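Local coordinates for protein prolyl-tRNA synthetase (Giardia lamblia ATCC 50803, PDB 3IAL) that probably joins L-proline to its cognate tRNA(Pro) at the expense of ATP, and holds the prolyl-adenylate intermediate in its pocket, at residues R210-D215 with A484-H489; A434-M439 with G457-F462; E448-I453 with K479-A484; Y465-D470 with A508-Y513. All blocks are in the same frame, centred on the assembly; numbering follows the deposited sequence.

Interaction 1: residues R210-D215 with A484-H489; sequences RRVCWD and AEIRGH
An antiparallel strand pairing joins Arg210 and Arg211, at the end of strand 207-211 in the class II synthetase core, to Gly488 and His489 of strand 485-489 in the C-terminal domain. Arg210 and His489 form a hydrogen-bonded pair: Arg210 N gives its hydrogen to His489 O at 2.7 Å, and His489 N returns a longer bond to Arg210 O. A water bridges the same two residues, donating to Arg210 O and lying in the ring plane of His489 beside ND1. At the next, non-hydrogen-bonded pair the CA atoms of Arg211 and Gly488 are 4.5 Å apart; Gly488 CA also lies 3.2 Å from Arg210 O in a CA-H...O contact.

Arg487 O is gripped twice, from opposite faces of its carbonyl plane: by Arg211 NH1 at 3.0 Å and by Val212 N at 3.2 Å. Arg211 reaches it with CG anti to the backbone N (chi1 177°) and bends at chi2 and chi3, which folds the guanidinium back alongside Arg487. The two guanidinium planes stand 60° apart, with Arg211 NH1 only 3.3 Å from Arg487 NE. Asp227 bridges both arginines and probably offsets their like charge, Gln237 takes a further hydrogen bond from Arg211, and Glu485 OE2 holds Arg487 NH1 at 2.6 Å. Beyond the arginines, Val212 CG1 meets Ile486 CG2 at 3.5 Å, the two side chains crossing nearly at right angles, while Ile486 CB lies at the edge of the Trp214 ring. Arg487 and Gly488 together face Tyr513 of the strand on the other side, a classic beta bulge within an interdomain antiparallel sheet.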
loop_
_atom_site.group_PDB
_atom_site.type_symbol
_atom_site.label_atom_id
_atom_site.label_comp_id
_atom_site.label_asym_id
_atom_site.label_seq_id
_atom_site.Cartn_x
_atom_site.Cartn_y
_atom_site.Cartn_z
ATOM N N ARG B 210 11.087 -24.942 13.891
ATOM C CA ARG B 210 11.914 -25.287 12.762
ATOM C C ARG B 210 11.135 -26.349 11.966
ATOM O O ARG B 210 10.937 -27.471 12.440
ATOM C CB ARG B 210 13.265 -25.839 13.227
ATOM C CG ARG B 210 14.209 -26.277 12.095
ATOM C CD ARG B 210 14.795 -25.096 11.347
ATOM N NE ARG B 210 15.749 -24.335 12.156
ATOM C CZ ARG B 210 17.033 -24.662 12.347
ATOM N NH1 ARG B 210 17.559 -25.749 11.792
ATOM N NH2 ARG B 210 17.801 -23.889 13.108
ATOM N N ARG B 211 10.685 -25.984 10.766
ATOM C CA ARG B 211 9.936 -26.912 9.917
ATOM C C ARG B 211 10.786 -28.147 9.626
ATOM O O ARG B 211 11.993 -28.038 9.410
ATOM C CB ARG B 211 9.499 -26.217 8.619
ATOM C CG ARG B 211 8.761 -27.091 7.605
ATOM C CD ARG B 211 7.364 -27.455 8.069
ATOM N NE ARG B 211 6.410 -26.345 8.020
ATOM C CZ ARG B 211 5.467 -26.100 8.941
ATOM N NH1 ARG B 211 5.364 -26.843 10.042
ATOM N NH2 ARG B 211 4.626 -25.079 8.782
ATOM N N VAL B 212 10.163 -29.324 9.657
ATOM C CA VAL B 212 10.866 -30.571 9.325
ATOM C C VAL B 212 11.635 -30.442 8.005
ATOM O O VAL B 212 11.152 -29.833 7.045
ATOM C CB VAL B 212 9.907 -31.771 9.243
ATOM C CG1 VAL B 212 9.366 -32.114 10.634
ATOM C CG2 VAL B 212 8.779 -31.506 8.240
ATOM N N CYS B 213 12.835 -31.010 7.969
ATOM C CA CYS B 213 13.773 -30.748 6.881
ATOM C C CYS B 213 13.313 -31.291 5.521
ATOM O O CYS B 213 13.679 -30.741 4.485
ATOM C CB CYS B 213 15.173 -31.253 7.238
ATOM S SG CYS B 213 15.292 -33.014 7.494
ATOM N N TRP B 214 12.479 -32.327 5.519
ATOM C CA TRP B 214 11.908 -32.858 4.263
ATOM C C TRP B 214 10.731 -32.028 3.714
ATOM O O TRP B 214 10.194 -32.365 2.660
ATOM C CB TRP B 214 11.478 -34.325 4.433
ATOM C CG TRP B 214 10.433 -34.537 5.494
ATOM C CD1 TRP B 214 9.081 -34.427 5.348
ATOM C CD2 TRP B 214 10.662 -34.875 6.868
ATOM N NE1 TRP B 214 8.453 -34.684 6.544
ATOM C CE2 TRP B 214 9.403 -34.958 7.494
ATOM C CE3 TRP B 214 11.811 -35.120 7.628
ATOM C CZ2 TRP B 214 9.257 -35.276 8.854
ATOM C CZ3 TRP B 214 11.668 -35.433 8.979
ATOM C CH2 TRP B 214 10.400 -35.507 9.577
ATOM N N ASP B 215 10.331 -30.966 4.418
ATOM C CA ASP B 215 9.275 -30.054 3.949
ATOM C C ASP B 215 9.690 -28.571 4.057
ATOM O O ASP B 215 8.854 -27.689 4.295
ATOM C CB ASP B 215 7.975 -30.313 4.737
ATOM C CG ASP B 215 6.730 -29.785 4.032
ATOM O OD1 ASP B 215 6.704 -29.733 2.785
ATOM O OD2 ASP B 215 5.765 -29.423 4.741
ATOM N N ALA B 484 -2.564 -36.353 10.431
ATOM C CA ALA B 484 -1.738 -35.319 11.047
ATOM C C ALA B 484 -0.319 -35.466 10.543
ATOM O O ALA B 484 0.136 -36.569 10.213
ATOM C CB ALA B 484 -1.773 -35.430 12.566
ATOM N N GLU B 485 0.392 -34.353 10.495
ATOM C CA GLU B 485 1.763 -34.376 10.026
ATOM C C GLU B 485 2.717 -33.817 11.053
ATOM O O GLU B 485 2.354 -32.967 11.867
ATOM C CB GLU B 485 1.888 -33.615 8.715
ATOM C CG GLU B 485 1.600 -32.137 8.796
ATOM C CD GLU B 485 1.497 -31.518 7.418
ATOM O OE1 GLU B 485 0.734 -32.058 6.586
ATOM O OE2 GLU B 485 2.181 -30.499 7.172
ATOM N N ILE B 486 3.952 -34.302 11.011
ATOM C CA ILE B 486 4.989 -33.759 11.854
ATOM C C ILE B 486 5.366 -32.396 11.276
ATOM O O ILE B 486 5.812 -32.302 10.141
ATOM C CB ILE B 486 6.204 -34.679 11.939
ATOM C CG1 ILE B 486 5.805 -36.031 12.540
ATOM C CG2 ILE B 486 7.289 -34.030 12.774
ATOM C CD1 ILE B 486 6.944 -37.044 12.585
ATOM N N ARG B 487 5.161 -31.352 12.076
ATOM C CA ARG B 487 5.365 -29.977 11.651
ATOM C C ARG B 487 6.781 -29.516 11.885
ATOM O O ARG B 487 7.356 -28.815 11.051
ATOM C CB ARG B 487 4.406 -29.059 12.407
ATOM C CG ARG B 487 2.952 -29.389 12.160
ATOM C CD ARG B 487 2.557 -29.195 10.702
ATOM N NE ARG B 487 2.270 -27.804 10.395
ATOM C CZ ARG B 487 1.761 -27.370 9.243
ATOM N NH1 ARG B 487 1.506 -28.219 8.261
ATOM N NH2 ARG B 487 1.508 -26.075 9.070
ATOM N N GLY B 488 7.334 -29.884 13.035
ATOM C CA GLY B 488 8.727 -29.578 13.350
ATOM C C GLY B 488 8.998 -29.542 14.845
ATOM O O GLY B 488 8.174 -29.977 15.661
ATOM N N HIS B 489 10.165 -29.014 15.190
ATOM C CA HIS B 489 10.564 -28.857 16.576
ATOM C C HIS B 489 11.060 -27.436 16.812
ATOM O O HIS B 489 11.394 -26.724 15.872
ATOM C CB HIS B 489 11.655 -29.872 16.927
ATOM C CG HIS B 489 13.009 -29.517 16.405
ATOM N ND1 HIS B 489 13.354 -29.646 15.079
ATOM C CD2 HIS B 489 14.106 -29.029 17.035
ATOM C CE1 HIS B 489 14.606 -29.254 14.912
ATOM N NE2 HIS B 489 15.084 -28.873 16.084
HETATM O O HOH W 1 12.217 -30.027 12.605
#

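Interaction 2: residues A434-M439 with G457-F462; sequences AFHNSM and GGLARF
One backbone hydrogen bond anchors the contact: Leu459 N donates to Met439 O over 2.7 Å. Met439 follows directly on helix 416-438, and Leu459 opens strand 459-464, so the bond fastens the start of the strand to the residue that leaves the helix. On the helix side, Met439 N is itself hydrogen-bonded to His436 O, and Ser438 OG turns back to Phe435 O at 2.8 Å.

The remaining touch is by van der Waals packing. Met439 leaves its backbone with CG beside the N (chi1 -66°) and bends again at chi2 and chi3, a hooked path that lays CE against the peptide between the two glycines, 3.5 Å from Gly458 N and 3.8 Å from Gly457 C. Within its own segment the same side chain sets CG over one face of the Phe435 ring, 3.8 Å above the plane and offset toward the rim. Leu459 places CB 3.6 Å from Met439 O, alongside the hydrogen-bonded carbonyl, and its CD1 comes to 4.4 Å from His436 CE1 at an oblique angle to the ring.

Gly457 and Gly458 both have positive phi, and the Gly458 backbone passes close to Met439, with the CA atoms of the two residues 4.6 Å apart. Val229 of strand 222-229 packs against Phe435, Met439 and Leu459 together. Strand 440-442, immediately after Met439, pairs in parallel with strand 459-464; helix 446-455 lies between them in the chain. The contact thus belongs to a junction where a helix hands over to a parallel strand pair.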
loop_
_atom_site.group_PDB
_atom_site.type_symbol
_atom_site.label_atom_id
_atom_site.label_comp_id
_atom_site.label_asym_id
_atom_site.label_seq_id
_atom_site.Cartn_x
_atom_site.Cartn_y
_atom_site.Cartn_z
ATOM N N ALA B 434 -4.304 -18.486 26.293
ATOM C CA ALA B 434 -4.827 -19.626 27.047
ATOM C C ALA B 434 -5.306 -20.686 26.065
ATOM O O ALA B 434 -5.040 -21.870 26.256
ATOM C CB ALA B 434 -5.959 -19.198 27.989
ATOM N N PHE B 435 -5.980 -20.252 24.999
ATOM C CA PHE B 435 -6.464 -21.183 23.981
ATOM C C PHE B 435 -5.328 -21.945 23.313
ATOM O O PHE B 435 -5.414 -23.166 23.148
ATOM C CB PHE B 435 -7.275 -20.476 22.907
ATOM C CG PHE B 435 -7.661 -21.379 21.778
ATOM C CD1 PHE B 435 -8.621 -22.365 21.965
ATOM C CD2 PHE B 435 -7.041 -21.279 20.548
ATOM C CE1 PHE B 435 -8.974 -23.223 20.927
ATOM C CE2 PHE B 435 -7.390 -22.132 19.508
ATOM C CZ PHE B 435 -8.362 -23.096 19.698
ATOM N N HIS B 436 -4.278 -21.225 22.920
ATOM C CA HIS B 436 -3.090 -21.856 22.356
ATOM C C HIS B 436 -2.495 -22.866 23.342
ATOM O O HIS B 436 -2.281 -24.031 22.994
ATOM C CB HIS B 436 -2.026 -20.820 21.992
ATOM C CG HIS B 436 -0.703 -21.431 21.649
ATOM N ND1 HIS B 436 -0.355 -21.773 20.363
ATOM C CD2 HIS B 436 0.345 -21.790 22.430
ATOM C CE1 HIS B 436 0.854 -22.308 20.364
ATOM N NE2 HIS B 436 1.299 -22.329 21.605
ATOM N N ASN B 437 -2.248 -22.417 24.571
ATOM C CA ASN B 437 -1.652 -23.281 25.602
ATOM C C ASN B 437 -2.474 -24.549 25.874
ATOM O O ASN B 437 -1.914 -25.615 26.097
ATOM C CB ASN B 437 -1.398 -22.496 26.902
ATOM C CG ASN B 437 -0.312 -21.431 26.743
ATOM O OD1 ASN B 437 0.600 -21.581 25.935
ATOM N ND2 ASN B 437 -0.407 -20.354 27.522
ATOM N N SER B 438 -3.797 -24.428 25.821
ATOM C CA SER B 438 -4.701 -25.569 25.962
ATOM C C SER B 438 -4.665 -26.543 24.763
ATOM O O SER B 438 -5.119 -27.685 24.882
ATOM C CB SER B 438 -6.142 -25.079 26.180
ATOM O OG SER B 438 -6.806 -24.815 24.946
ATOM N N MET B 439 -4.142 -26.086 23.622
ATOM C CA MET B 439 -4.079 -26.880 22.389
ATOM C C MET B 439 -2.642 -27.312 22.051
ATOM O O MET B 439 -2.285 -27.507 20.886
ATOM C CB MET B 439 -4.704 -26.087 21.235
ATOM C CG MET B 439 -6.195 -25.850 21.410
ATOM S SD MET B 439 -7.180 -27.365 21.300
ATOM C CE MET B 439 -7.597 -27.376 19.565
ATOM N N GLY B 457 -7.655 -32.249 18.910
ATOM C CA GLY B 457 -7.060 -31.373 17.909
ATOM C C GLY B 457 -5.905 -30.579 18.489
ATOM O O GLY B 457 -5.398 -30.897 19.560
ATOM N N GLY B 458 -5.490 -29.545 17.765
ATOM C CA GLY B 458 -4.342 -28.735 18.153
ATOM C C GLY B 458 -3.032 -29.452 17.885
ATOM O O GLY B 458 -2.942 -30.308 17.000
ATOM N N LEU B 459 -2.016 -29.098 18.664
ATOM C CA LEU B 459 -0.676 -29.642 18.489
ATOM C C LEU B 459 -0.443 -30.786 19.476
ATOM O O LEU B 459 -0.799 -30.678 20.653
ATOM C CB LEU B 459 0.363 -28.536 18.693
ATOM C CG LEU B 459 0.350 -27.439 17.613
ATOM C CD1 LEU B 459 0.777 -26.068 18.170
ATOM C CD2 LEU B 459 1.226 -27.846 16.423
ATOM N N ALA B 460 0.127 -31.882 18.978
ATOM C CA ALA B 460 0.569 -33.002 19.812
ATOM C C ALA B 460 2.085 -32.940 19.916
ATOM O O ALA B 460 2.789 -33.046 18.909
ATOM C CB ALA B 460 0.133 -34.331 19.211
ATOM N N ARG B 461 2.571 -32.753 21.139
ATOM C CA ARG B 461 3.988 -32.566 21.413
ATOM C C ARG B 461 4.552 -33.859 21.984
ATOM O O ARG B 461 3.959 -34.456 22.869
ATOM C CB ARG B 461 4.160 -31.424 22.407
ATOM C CG ARG B 461 5.593 -31.014 22.689
ATOM C CD ARG B 461 5.589 -29.847 23.641
ATOM N NE ARG B 461 6.928 -29.442 24.067
ATOM C CZ ARG B 461 7.569 -29.916 25.137
ATOM N NH1 ARG B 461 7.023 -30.853 25.905
ATOM N NH2 ARG B 461 8.783 -29.456 25.436
ATOM N N PHE B 462 5.682 -34.309 21.457
ATOM C CA PHE B 462 6.235 -35.598 21.855
ATOM C C PHE B 462 7.742 -35.654 21.659
ATOM O O PHE B 462 8.260 -35.137 20.665
ATOM C CB PHE B 462 5.556 -36.742 21.086
ATOM C CG PHE B 462 5.725 -36.675 19.580
ATOM C CD1 PHE B 462 6.714 -37.412 18.942
ATOM C CD2 PHE B 462 4.866 -35.920 18.802
ATOM C CE1 PHE B 462 6.860 -37.372 17.557
ATOM C CE2 PHE B 462 5.001 -35.878 17.416
ATOM C CZ PHE B 462 5.999 -36.603 16.794
#

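Interaction 3: residues E448-I453 with K479-A484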
loop_
_atom_site.group_PDB
_atom_site.type_symbol
_atom_site.label_atom_id
_atom_site.label_comp_id
_atom_site.label_asym_id
_atom_site.label_seq_id
_atom_site.Cartn_x
_atom_site.Cartn_y
_atom_site.Cartn_z
ATOM N N GLU B 448 -1.344 -42.094 21.903
ATOM C CA GLU B 448 -1.667 -40.829 22.560
ATOM C C GLU B 448 -1.676 -39.645 21.589
ATOM O O GLU B 448 -2.524 -38.760 21.707
ATOM C CB GLU B 448 -0.711 -40.555 23.719
ATOM C CG GLU B 448 -0.983 -41.415 24.957
ATOM C CD GLU B 448 -0.145 -41.015 26.169
ATOM O OE1 GLU B 448 0.561 -39.987 26.107
ATOM O OE2 GLU B 448 -0.200 -41.735 27.190
ATOM N N ILE B 449 -0.747 -39.632 20.631
ATOM C CA ILE B 449 -0.737 -38.601 19.589
ATOM C C ILE B 449 -1.997 -38.693 18.724
ATOM O O ILE B 449 -2.639 -37.682 18.445
ATOM C CB ILE B 449 0.485 -38.724 18.653
ATOM C CG1 ILE B 449 1.792 -38.479 19.416
ATOM C CG2 ILE B 449 0.378 -37.727 17.519
ATOM C CD1 ILE B 449 3.024 -38.830 18.616
ATOM N N VAL B 450 -2.340 -39.908 18.305
ATOM C CA VAL B 450 -3.519 -40.139 17.475
ATOM C C VAL B 450 -4.826 -39.750 18.179
ATOM O O VAL B 450 -5.681 -39.094 17.593
ATOM C CB VAL B 450 -3.611 -41.625 17.040
ATOM C CG1 VAL B 450 -4.985 -41.937 16.476
ATOM C CG2 VAL B 450 -2.512 -41.946 16.032
ATOM N N ALA B 451 -4.984 -40.178 19.426
ATOM C CA ALA B 451 -6.182 -39.841 20.209
ATOM C C ALA B 451 -6.300 -38.332 20.411
ATOM O O ALA B 451 -7.408 -37.794 20.425
ATOM C CB ALA B 451 -6.176 -40.557 21.558
ATOM N N CYS B 452 -5.158 -37.658 20.556
ATOM C CA CYS B 452 -5.131 -36.206 20.712
ATOM C C CYS B 452 -5.647 -35.533 19.446
ATOM O O CYS B 452 -6.577 -34.724 19.492
ATOM C CB CYS B 452 -3.717 -35.720 21.022
ATOM S SG CYS B 452 -3.544 -33.922 21.037
ATOM N N ILE B 453 -5.039 -35.889 18.321
ATOM C CA ILE B 453 -5.435 -35.381 17.015
ATOM C C ILE B 453 -6.936 -35.583 16.765
ATOM O O ILE B 453 -7.632 -34.642 16.381
ATOM C CB ILE B 453 -4.606 -36.042 15.885
ATOM C CG1 ILE B 453 -3.140 -35.587 15.964
ATOM C CG2 ILE B 453 -5.178 -35.703 14.513
ATOM C CD1 ILE B 453 -2.928 -34.065 16.000
ATOM N N LYS B 479 0.386 -39.540 9.303
ATOM C CA LYS B 479 -0.542 -39.107 8.256
ATOM C C LYS B 479 -1.552 -40.204 7.909
ATOM O O LYS B 479 -2.741 -39.922 7.798
ATOM C CB LYS B 479 0.200 -38.688 6.983
ATOM C CG LYS B 479 0.862 -37.329 7.064
ATOM C CD LYS B 479 1.622 -37.010 5.782
ATOM C CE LYS B 479 2.243 -35.627 5.853
ATOM N NZ LYS B 479 3.191 -35.380 4.737
ATOM N N ASP B 480 -1.076 -41.438 7.739
ATOM C CA ASP B 480 -1.951 -42.579 7.419
ATOM C C ASP B 480 -2.926 -42.903 8.545
ATOM O O ASP B 480 -4.040 -43.336 8.283
ATOM C CB ASP B 480 -1.133 -43.846 7.139
ATOM C CG ASP B 480 -0.291 -43.746 5.876
ATOM O OD1 ASP B 480 -0.495 -42.807 5.081
ATOM O OD2 ASP B 480 0.582 -44.621 5.687
ATOM N N ALA B 481 -2.485 -42.719 9.791
ATOM C CA ALA B 481 -3.274 -43.100 10.967
ATOM C C ALA B 481 -4.365 -42.089 11.294
ATOM O O ALA B 481 -5.477 -42.480 11.628
ATOM C CB ALA B 481 -2.365 -43.290 12.179
ATOM N N CYS B 482 -4.049 -40.798 11.194
ATOM C CA CYS B 482 -4.978 -39.743 11.617
ATOM C C CYS B 482 -4.922 -38.443 10.796
ATOM O O CYS B 482 -5.526 -37.448 11.187
ATOM C CB CYS B 482 -4.717 -39.419 13.090
ATOM S SG CYS B 482 -3.032 -38.843 13.435
ATOM N N SER B 483 -4.212 -38.450 9.669
ATOM C CA SER B 483 -4.109 -37.280 8.785
ATOM C C SER B 483 -3.360 -36.091 9.399
ATOM O O SER B 483 -3.496 -34.960 8.933
ATOM C CB SER B 483 -5.497 -36.847 8.295
ATOM O OG SER B 483 -6.192 -37.950 7.753
ATOM N N ALA B 484 -2.564 -36.353 10.431
ATOM C CA ALA B 484 -1.738 -35.319 11.047
ATOM C C ALA B 484 -0.319 -35.466 10.543
ATOM O O ALA B 484 0.136 -36.569 10.213
ATOM C CB ALA B 484 -1.773 -35.430 12.566
#
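Ile453 is the main bump, pressed into the bend where helix 472-482 gives way to the chain leading to strand 485-489. Its CG1, CG2 and CD1 gather round Ala484 CB: CG1 comes closest at 3.7 Å, while CG2 and CD1 both stand at 3.9 Å. CG2 also rests on Cys482, 3.8 Å from its carbonyl O, and reaches SG at 4.0 Å. The hollow that receives Ile453 is therefore walled by the backbone and sulfur of Cys482 and floored by the small methyl of Ala484. Ser483, with positive phi, turns the chain between these two residues.

One helical turn earlier, Val450 makes a smaller bump. Its chi1 of 166° puts CG1 anti to the backbone N and leaves CG2 beside that N, equally far from two partners, 4.1 Å from Ala481 CB and 4.1 Å from Cys482 SG. The sulfur thus lies between the side chains of Val450 and Ile453. No hydrogen bond crosses the contact, which is van der Waals packing, mainly between apolar side chains.

Helix 446-455 turns Ile449 and Cys452 toward Ala460 of strand 459-464, and Ile449 also meets Cys514 of strand 510-515. Ala484, just after helix 472-482, touches that same Cys514, so both sides of the contact reach strand 510-515.

Interaction 4: residues Y465-D470 with A508-Y513; sequences YTTEAD and AVCYMY
Both methyls of Val509 pack against a single carbonyl oxygen, that of Tyr465, and no hydrogen bond crosses between the loop at Tyr465, Thr466 and Thr467 and the chain at Val509, Cys510 and Met512. In Val509, chi1 of -58° sets CG1 beside the backbone N and leaves CG2 between N and the carbonyl carbon; CG2 lies 3.4 Å from Tyr465 O and 3.6 Å from Thr466 N. Its CG1 stands 3.7 Å from the same Tyr465 O. Tyr465 meets the other segment chiefly through its backbone, its CA coming to 4.3 Å from Ala508 CA, while its CB points away from 508-513 and Thr466 CG2 lies over one face of its ring.

Next along the loop, Thr467 CG2 touches Cys510 SG at 3.6 Å. Met512, bent at chi2, extends its terminal CE to 3.6 Å from Thr466 O and also brings it near Thr467 CA. The loop is shaped by an ST turn: Thr466 OG1 accepts from Glu468 N at 2.9 Å, with a weak, long bond to Asp470 OD1 beside it. On the strand side, Val509 and Cys510 both face Phe464, forming a classic beta bulge where strand 510-515 begins. His489 of strand 485-489 packs against Thr467, Cys510 and Met512, closing the group from the neighbouring strand.

Made of van der Waals touches of methyls and sulfur, some against carbonyl oxygens, the contact between the two segments is non-directional, while the ST turn at Thr466 gives the loop an internal polar restraint and Phe464 supplies backbone bonds to the strand beside it.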
loop_
_atom_site.group_PDB
_atom_site.type_symbol
_atom_site.label_atom_id
_atom_site.label_comp_id
_atom_site.label_asym_id
_atom_site.label_seq_id
_atom_site.Cartn_x
_atom_site.Cartn_y
_atom_site.Cartn_z
ATOM N N TYR B 465 13.267 -39.082 18.271
ATOM C CA TYR B 465 14.667 -39.517 18.210
ATOM C C TYR B 465 15.574 -38.798 17.192
ATOM O O TYR B 465 16.790 -38.959 17.247
ATOM C CB TYR B 465 14.724 -41.032 17.962
ATOM C CG TYR B 465 14.587 -41.434 16.511
ATOM C CD1 TYR B 465 15.721 -41.680 15.730
ATOM C CD2 TYR B 465 13.339 -41.560 15.917
ATOM C CE1 TYR B 465 15.609 -42.046 14.406
ATOM C CE2 TYR B 465 13.218 -41.920 14.591
ATOM C CZ TYR B 465 14.358 -42.168 13.841
ATOM O OH TYR B 465 14.247 -42.521 12.518
ATOM N N THR B 466 15.003 -38.031 16.264
ATOM C CA THR B 466 15.805 -37.386 15.228
ATOM C C THR B 466 15.152 -36.131 14.637
ATOM O O THR B 466 13.932 -36.002 14.599
ATOM C CB THR B 466 16.092 -38.360 14.068
ATOM O OG1 THR B 466 17.014 -37.756 13.161
ATOM C CG2 THR B 466 14.802 -38.714 13.307
ATOM N N THR B 467 15.986 -35.209 14.177
ATOM C CA THR B 467 15.521 -34.058 13.419
ATOM C C THR B 467 15.958 -34.197 11.970
ATOM O O THR B 467 15.778 -33.274 11.179
ATOM C CB THR B 467 16.088 -32.745 13.984
ATOM O OG1 THR B 467 17.514 -32.715 13.799
ATOM C CG2 THR B 467 15.744 -32.611 15.453
ATOM N N GLU B 468 16.526 -35.358 11.635
ATOM C CA GLU B 468 17.085 -35.617 10.321
ATOM C C GLU B 468 16.034 -36.275 9.409
ATOM O O GLU B 468 14.903 -36.555 9.835
ATOM C CB GLU B 468 18.355 -36.486 10.462
ATOM C CG GLU B 468 19.477 -35.791 11.278
ATOM C CD GLU B 468 20.707 -36.671 11.556
ATOM O OE1 GLU B 468 20.649 -37.911 11.409
ATOM O OE2 GLU B 468 21.747 -36.104 11.946
ATOM N N ALA B 469 16.428 -36.516 8.163
ATOM C CA ALA B 469 15.512 -36.916 7.094
ATOM C C ALA B 469 14.777 -38.234 7.340
ATOM O O ALA B 469 13.639 -38.384 6.898
ATOM C CB ALA B 469 16.260 -36.964 5.746
ATOM N N ASP B 470 15.400 -39.169 8.059
ATOM C CA ASP B 470 14.753 -40.462 8.342
ATOM C C ASP B 470 13.505 -40.356 9.234
ATOM O O ASP B 470 12.723 -41.298 9.323
ATOM C CB ASP B 470 15.751 -41.512 8.882
ATOM C CG ASP B 470 16.604 -40.998 10.032
ATOM O OD1 ASP B 470 16.138 -40.135 10.806
ATOM O OD2 ASP B 470 17.753 -41.470 10.164
ATOM N N ALA B 508 15.736 -39.620 22.946
ATOM C CA ALA B 508 15.118 -38.430 22.369
ATOM C C ALA B 508 16.150 -37.320 22.205
ATOM O O ALA B 508 16.957 -37.081 23.105
ATOM C CB ALA B 508 13.960 -37.951 23.235
ATOM N N VAL B 509 16.121 -36.651 21.052
ATOM C CA VAL B 509 16.977 -35.482 20.802
ATOM C C VAL B 509 16.186 -34.174 20.652
ATOM O O VAL B 509 16.784 -33.115 20.538
ATOM C CB VAL B 509 17.854 -35.671 19.537
ATOM C CG1 VAL B 509 18.714 -36.911 19.667
ATOM C CG2 VAL B 509 16.990 -35.748 18.276
ATOM N N CYS B 510 14.854 -34.247 20.649
ATOM C CA CYS B 510 14.005 -33.059 20.489
ATOM C C CYS B 510 12.559 -33.382 20.844
ATOM O O CYS B 510 12.207 -34.554 21.023
ATOM C CB CYS B 510 14.049 -32.562 19.041
ATOM S SG CYS B 510 13.251 -33.700 17.846
ATOM N N TYR B 511 11.727 -32.343 20.938
ATOM C CA TYR B 511 10.274 -32.511 21.001
ATOM C C TYR B 511 9.676 -32.098 19.663
ATOM O O TYR B 511 9.760 -30.934 19.265
ATOM C CB TYR B 511 9.656 -31.678 22.124
ATOM C CG TYR B 511 10.260 -31.953 23.473
ATOM C CD1 TYR B 511 9.874 -33.062 24.220
ATOM C CD2 TYR B 511 11.228 -31.108 24.002
ATOM C CE1 TYR B 511 10.445 -33.323 25.464
ATOM C CE2 TYR B 511 11.796 -31.351 25.238
ATOM C CZ TYR B 511 11.406 -32.458 25.963
ATOM O OH TYR B 511 11.983 -32.685 27.185
ATOM N N MET B 512 9.091 -33.058 18.959
ATOM C CA MET B 512 8.398 -32.761 17.721
ATOM C C MET B 512 6.975 -32.336 18.040
ATOM O O MET B 512 6.443 -32.660 19.113
ATOM C CB MET B 512 8.391 -33.966 16.775
ATOM C CG MET B 512 9.690 -34.161 16.026
ATOM S SD MET B 512 10.109 -32.740 14.992
ATOM C CE MET B 512 11.484 -33.399 14.058
ATOM N N TYR B 513 6.392 -31.588 17.105
ATOM C CA TYR B 513 4.999 -31.185 17.151
ATOM C C TYR B 513 4.281 -31.697 15.918
ATOM O O TYR B 513 4.710 -31.450 14.780
ATOM C CB TYR B 513 4.870 -29.668 17.192
ATOM C CG TYR B 513 5.335 -29.025 18.474
ATOM C CD1 TYR B 513 4.425 -28.588 19.421
ATOM C CD2 TYR B 513 6.686 -28.827 18.721
ATOM C CE1 TYR B 513 4.843 -27.979 20.589
ATOM C CE2 TYR B 513 7.118 -28.221 19.885
ATOM C CZ TYR B 513 6.192 -27.789 20.813
ATOM O OH TYR B 513 6.610 -27.192 21.977
#

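How the interactions relate
From the N terminus, interaction 1 opens in the class II core at 210-215 and closes only at 484-489, a span that contains interactions 2 and 3 whole. Interaction 2 opens at 434-439 and closes at 457-462; interaction 3 opens within that loop at 448-453 and closes beyond it at 479-484, so the two cross. Interaction 4 follows interaction 2 in series, opening at 465-470 and closing at 508-513, and crosses both 1 and 3. Strand 510-515 ties them together: it pairs with strand 459-464 of interaction 2 and with strand 485-489 of interaction 1, which in turn joins the core, while Ala484 belongs to both interactions 1 and 3.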